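PDB 5GNE: leucine aminopeptidase from Legionella pneumophila, which probably acts as a zinc-dependent aminopeptidase, cutting amino acids from the N-terminal end of peptides with the help of two bound zinc ions. Local coordinates for residues 189-194 with 202-207; 233-238 with 262-267. One frame throughout, in Å; residues are numbered along the deposited sequence.

Interaction 1: 189-194 with 202-207. With ZN (zinc ion), chain D.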
# COMPACT_ATOMS: atom_id res chain seq x y z
N GLY A 189 -5.61 -0.12 0.58
CA GLY A 189 -4.65 -0.86 -0.22
C GLY A 189 -3.52 -1.43 0.62
O GLY A 189 -3.21 -0.92 1.69
N ALA A 190 -2.91 -2.49 0.10
CA ALA A 190 -1.73 -3.09 0.70
C ALA A 190 -0.99 -3.76 -0.43
O ALA A 190 -1.60 -4.07 -1.44
CB ALA A 190 -2.12 -4.09 1.80
N HIS A 191 0.30 -4.00 -0.31
CA HIS A 191 0.98 -4.68 -1.40
C HIS A 191 1.20 -6.16 -1.10
O HIS A 191 1.48 -6.53 0.04
CB HIS A 191 2.29 -3.98 -1.76
CG HIS A 191 3.42 -4.18 -0.79
ND1 HIS A 191 4.31 -5.22 -0.92
CD2 HIS A 191 3.88 -3.41 0.22
CE1 HIS A 191 5.24 -5.13 0.02
NE2 HIS A 191 5.01 -4.04 0.72
N ILE A 192 0.99 -6.98 -2.12
CA ILE A 192 0.98 -8.44 -2.01
C ILE A 192 2.36 -9.06 -2.18
O ILE A 192 2.60 -10.20 -1.80
CB ILE A 192 0.05 -9.06 -3.07
CG1 ILE A 192 -0.30 -10.52 -2.75
CG2 ILE A 192 0.71 -9.01 -4.44
CD1 ILE A 192 -1.35 -10.70 -1.71
N ASP A 193 3.28 -8.29 -2.75
CA ASP A 193 4.52 -8.87 -3.25
C ASP A 193 5.62 -8.84 -2.21
O ASP A 193 5.47 -8.27 -1.13
CB ASP A 193 4.97 -8.13 -4.51
CG ASP A 193 5.52 -6.79 -4.19
OD1 ASP A 193 4.80 -6.09 -3.46
OD2 ASP A 193 6.65 -6.44 -4.62
N THR A 194 6.70 -9.53 -2.54
CA THR A 194 7.92 -9.50 -1.75
C THR A 194 9.14 -9.56 -2.67
O THR A 194 8.99 -9.70 -3.87
CB THR A 194 7.94 -10.67 -0.77
OG1 THR A 194 9.01 -10.48 0.16
CG2 THR A 194 8.17 -11.93 -1.54
N ALA A 202 6.31 -11.63 6.15
CA ALA A 202 5.21 -11.67 7.08
C ALA A 202 4.73 -10.27 7.47
O ALA A 202 3.59 -9.92 7.20
CB ALA A 202 5.61 -12.44 8.31
N ASP A 203 5.59 -9.48 8.11
CA ASP A 203 5.23 -8.10 8.41
C ASP A 203 5.21 -7.26 7.13
O ASP A 203 4.31 -6.46 6.94
CB ASP A 203 6.21 -7.46 9.38
CG ASP A 203 5.74 -6.11 9.87
OD1 ASP A 203 4.52 -5.97 10.08
OD2 ASP A 203 6.58 -5.18 10.06
N ASP A 204 6.19 -7.46 6.25
CA ASP A 204 6.21 -6.70 5.00
C ASP A 204 5.15 -7.25 4.09
O ASP A 204 5.39 -7.97 3.13
CB ASP A 204 7.55 -6.67 4.32
CG ASP A 204 7.70 -5.42 3.49
OD1 ASP A 204 6.67 -4.77 3.27
OD2 ASP A 204 8.81 -5.06 3.06
N ASP A 205 3.97 -6.93 4.60
CA ASP A 205 2.64 -6.89 4.06
C ASP A 205 1.83 -8.10 3.76
O ASP A 205 0.78 -7.98 3.13
CB ASP A 205 2.62 -5.94 2.90
CG ASP A 205 1.92 -4.67 3.31
OD1 ASP A 205 1.79 -4.52 4.55
OD2 ASP A 205 1.46 -3.89 2.46
N SER A 206 2.23 -9.24 4.28
CA SER A 206 1.19 -10.21 4.56
C SER A 206 0.26 -9.51 5.56
O SER A 206 -0.97 -9.50 5.40
CB SER A 206 1.73 -11.50 5.16
OG SER A 206 0.68 -12.43 5.31
N SER A 207 0.86 -8.86 6.56
CA SER A 207 0.10 -8.17 7.59
C SER A 207 -0.93 -7.21 6.99
O SER A 207 -2.15 -7.35 7.24
CB SER A 207 1.02 -7.45 8.59
OG SER A 207 1.70 -6.34 8.03
ZN ZN D . 6.07 -2.81 2.34

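Interaction 2: 233-238 with 262-267. With ZN (zinc ion), chain D.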
# COMPACT_ATOMS: atom_id res chain seq x y z
N ILE A 233 -7.61 -3.11 -2.31
CA ILE A 233 -6.60 -3.34 -3.32
C ILE A 233 -5.36 -4.09 -2.84
O ILE A 233 -4.81 -3.81 -1.78
CB ILE A 233 -6.16 -2.00 -3.96
CG1 ILE A 233 -7.38 -1.22 -4.47
CG2 ILE A 233 -5.26 -2.26 -5.13
CD1 ILE A 233 -7.09 0.10 -5.07
N ALA A 234 -4.95 -5.06 -3.64
CA ALA A 234 -3.66 -5.74 -3.50
C ALA A 234 -2.68 -5.31 -4.61
O ALA A 234 -2.81 -5.74 -5.77
CB ALA A 234 -3.87 -7.24 -3.52
N TYR A 235 -1.73 -4.45 -4.27
CA TYR A 235 -0.75 -3.97 -5.24
C TYR A 235 0.29 -5.02 -5.57
O TYR A 235 0.89 -5.63 -4.68
CB TYR A 235 -0.02 -2.71 -4.72
CG TYR A 235 -0.94 -1.60 -4.27
CD1 TYR A 235 -1.74 -0.94 -5.18
CD2 TYR A 235 -1.04 -1.23 -2.93
CE1 TYR A 235 -2.60 0.09 -4.78
CE2 TYR A 235 -1.89 -0.21 -2.52
CZ TYR A 235 -2.66 0.45 -3.45
OH TYR A 235 -3.51 1.46 -3.06
N ALA A 236 0.52 -5.20 -6.86
CA ALA A 236 1.66 -5.99 -7.32
C ALA A 236 2.94 -5.17 -7.19
O ALA A 236 2.89 -3.96 -7.12
CB ALA A 236 1.45 -6.42 -8.75
N ALA A 237 4.08 -5.85 -7.15
CA ALA A 237 5.37 -5.24 -7.43
C ALA A 237 5.72 -3.96 -6.67
O ALA A 237 6.44 -3.08 -7.18
CB ALA A 237 5.44 -4.94 -8.95
N GLU A 238 5.24 -3.85 -5.44
CA GLU A 238 5.61 -2.68 -4.64
C GLU A 238 7.12 -2.66 -4.41
O GLU A 238 7.73 -1.60 -4.29
CB GLU A 238 4.85 -2.65 -3.32
CG GLU A 238 5.11 -1.43 -2.45
CD GLU A 238 6.29 -1.62 -1.50
OE1 GLU A 238 6.84 -2.74 -1.43
OE2 GLU A 238 6.66 -0.64 -0.81
N VAL A 262 -7.67 7.62 0.72
CA VAL A 262 -6.86 6.44 0.52
C VAL A 262 -6.08 6.10 1.80
O VAL A 262 -5.39 6.96 2.39
CB VAL A 262 -5.89 6.62 -0.68
CG1 VAL A 262 -5.06 5.34 -0.89
CG2 VAL A 262 -6.66 6.97 -1.95
N MET A 263 -6.21 4.85 2.23
CA MET A 263 -5.42 4.27 3.33
C MET A 263 -4.44 3.25 2.82
O MET A 263 -4.81 2.37 2.05
CB MET A 263 -6.31 3.59 4.34
CG MET A 263 -5.54 2.93 5.55
SD MET A 263 -6.63 2.33 6.79
CE MET A 263 -6.82 3.78 7.69
N GLN A 264 -3.18 3.38 3.24
CA GLN A 264 -2.15 2.42 2.89
C GLN A 264 -1.75 1.63 4.10
O GLN A 264 -1.41 2.20 5.16
CB GLN A 264 -0.93 3.10 2.30
CG GLN A 264 0.25 2.20 2.07
CD GLN A 264 0.10 1.21 0.93
OE1 GLN A 264 -0.95 1.12 0.29
NE2 GLN A 264 1.17 0.44 0.68
N LEU A 265 -1.78 0.32 3.94
CA LEU A 265 -1.39 -0.60 4.98
C LEU A 265 -0.13 -1.31 4.55
O LEU A 265 -0.17 -2.29 3.81
CB LEU A 265 -2.51 -1.61 5.23
CG LEU A 265 -3.79 -0.96 5.79
CD1 LEU A 265 -4.98 -1.90 5.66
CD2 LEU A 265 -3.59 -0.56 7.27
N ASP A 266 1.01 -0.83 5.03
CA ASP A 266 2.27 -1.46 4.75
C ASP A 266 3.00 -1.69 6.10
O ASP A 266 3.46 -0.74 6.73
CB ASP A 266 3.05 -0.58 3.78
CG ASP A 266 4.18 -1.29 3.11
OD1 ASP A 266 4.46 -2.46 3.46
OD2 ASP A 266 4.78 -0.68 2.20
N GLN A 267 3.15 -2.96 6.47
CA GLN A 267 3.63 -3.39 7.80
C GLN A 267 2.70 -2.97 8.92
O GLN A 267 2.83 -1.88 9.49
CB GLN A 267 5.03 -2.88 8.08
CG GLN A 267 6.02 -3.49 7.15
CD GLN A 267 7.29 -2.71 7.10
OE1 GLN A 267 7.96 -2.52 8.11
NE2 GLN A 267 7.64 -2.24 5.91
ZN ZN D . 6.07 -2.81 2.34

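Interaction 1: 189-194 with 202-207
H191 and D204 face each other through a zinc ion: H191 NE2 and D204 OD1 sit 3.1 Å apart as fellow ligands of one ion, not as a hydrogen bond. The zinc is 2.3 Å from H191 NE2 and 2.2 Å from D204 OD1. The carboxylate oxygen reaches the ring at its edge, near its plane, and the two flat groups stand almost perpendicular. D204 is shared, serving this zinc with H191 and D266 and a second one with E239 and H344, so it bridges the two metal sites of the M28 peptidase.

The next residue, D205, lays its CB over the centre of one face of the H191 imidazole, 3.8 Å from the ring centroid, a CH-pi contact. From there its carboxylate reaches the backbone: H191 N donates to D205 OD2 at 3.0 Å, arriving on the anti side, 22° out of the carboxylate plane. The other oxygen, OD1, is taken by Q267 N. A190 CB packs against D205 OD2 at 3.6 Å. On the far side of the ring from the metal, H191 ND1 donates to D193 OD1 at 2.7 Å, a bent bond tilted from the ring plane that helps fix the imidazole with NE2 turned to the zinc. D193 OD2 in turn accepts from E239 N. H191 CG lies between backbone N and carbonyl carbon (chi1 75°), directing the ring toward the helix.

The contact joins the C-terminal end of strand 185-191 to the start of helix 202-221, the first two elements of a beta-alpha-beta unit completed by strand 230-235. The axes of strand segment 189-191 and helix segment 202-207 come within 7.5 Å. Strand 185-191 is flanked in the sheet by 230-235 and 259-264, and A190 also packs on I209 and E212 of the helix.

Interaction 2: 233-238 with 262-267
E238 and D266 meet at the metal. D266 grips the zinc with both oxygens, unevenly: OD1 is 2.0 Å from the ion and OD2 2.5 Å. E238 comes from the opposite direction and does not bind the metal in this model; its OE1 stops 3.8 Å from the zinc, although E238 has been seen as a zinc ligand of this protein. The carboxylates approach most closely at E238 OE2 and D266 OD2, 3.5 Å apart, with planes nearly perpendicular.

No hydrogen bond crosses between the segments, but polar partners outside fix the groups. S316 OG bonds both D266 OD2 and Q264 NE2, so one serine ties a first-shell ligand to a second-shell amide; Q264 NE2 also bonds D317, and Y235 OH bonds W321.

Van der Waals contact comes from Y235 and Q264. The bend at chi2 (71°) turns the glutamine's amide back toward the tyrosine, and its OE1 lies at the ring edge, 3.2 Å from Y235 CE2, with ring and amide planes 37° apart.

The backbones keep well apart, since strands 230-235 and 259-264 are not neighbours: strand 185-191 runs between them in the mixed sheet, parallel to both. Y235 and Q264 meet from the strand ends on either side of 185-191, E238 and D266 from the loops that follow, with helix 243-254 packing on I233 and Y235.

Both contacts are buried, lie about 7 Å apart centre to centre, and supply the same zinc: H191 and D204 from interaction 1, D266 from interaction 2. They also share the central sheet, where A190 O and Y235 N form a probable hydrogen bond between neighbouring strands, and D205 ties the helix start to the loop at Q267. Their chemistry differs with position. Interaction 1 joins a strand to the helix following it, so backbone amide, imidazole and carboxylate come within direct bonding range. Interaction 2 spans two strands separated by a third, and the loops after them; only side-chain ends meet, and just one side, D266, holds the zinc, with the polar groups steadied by S316 and D317.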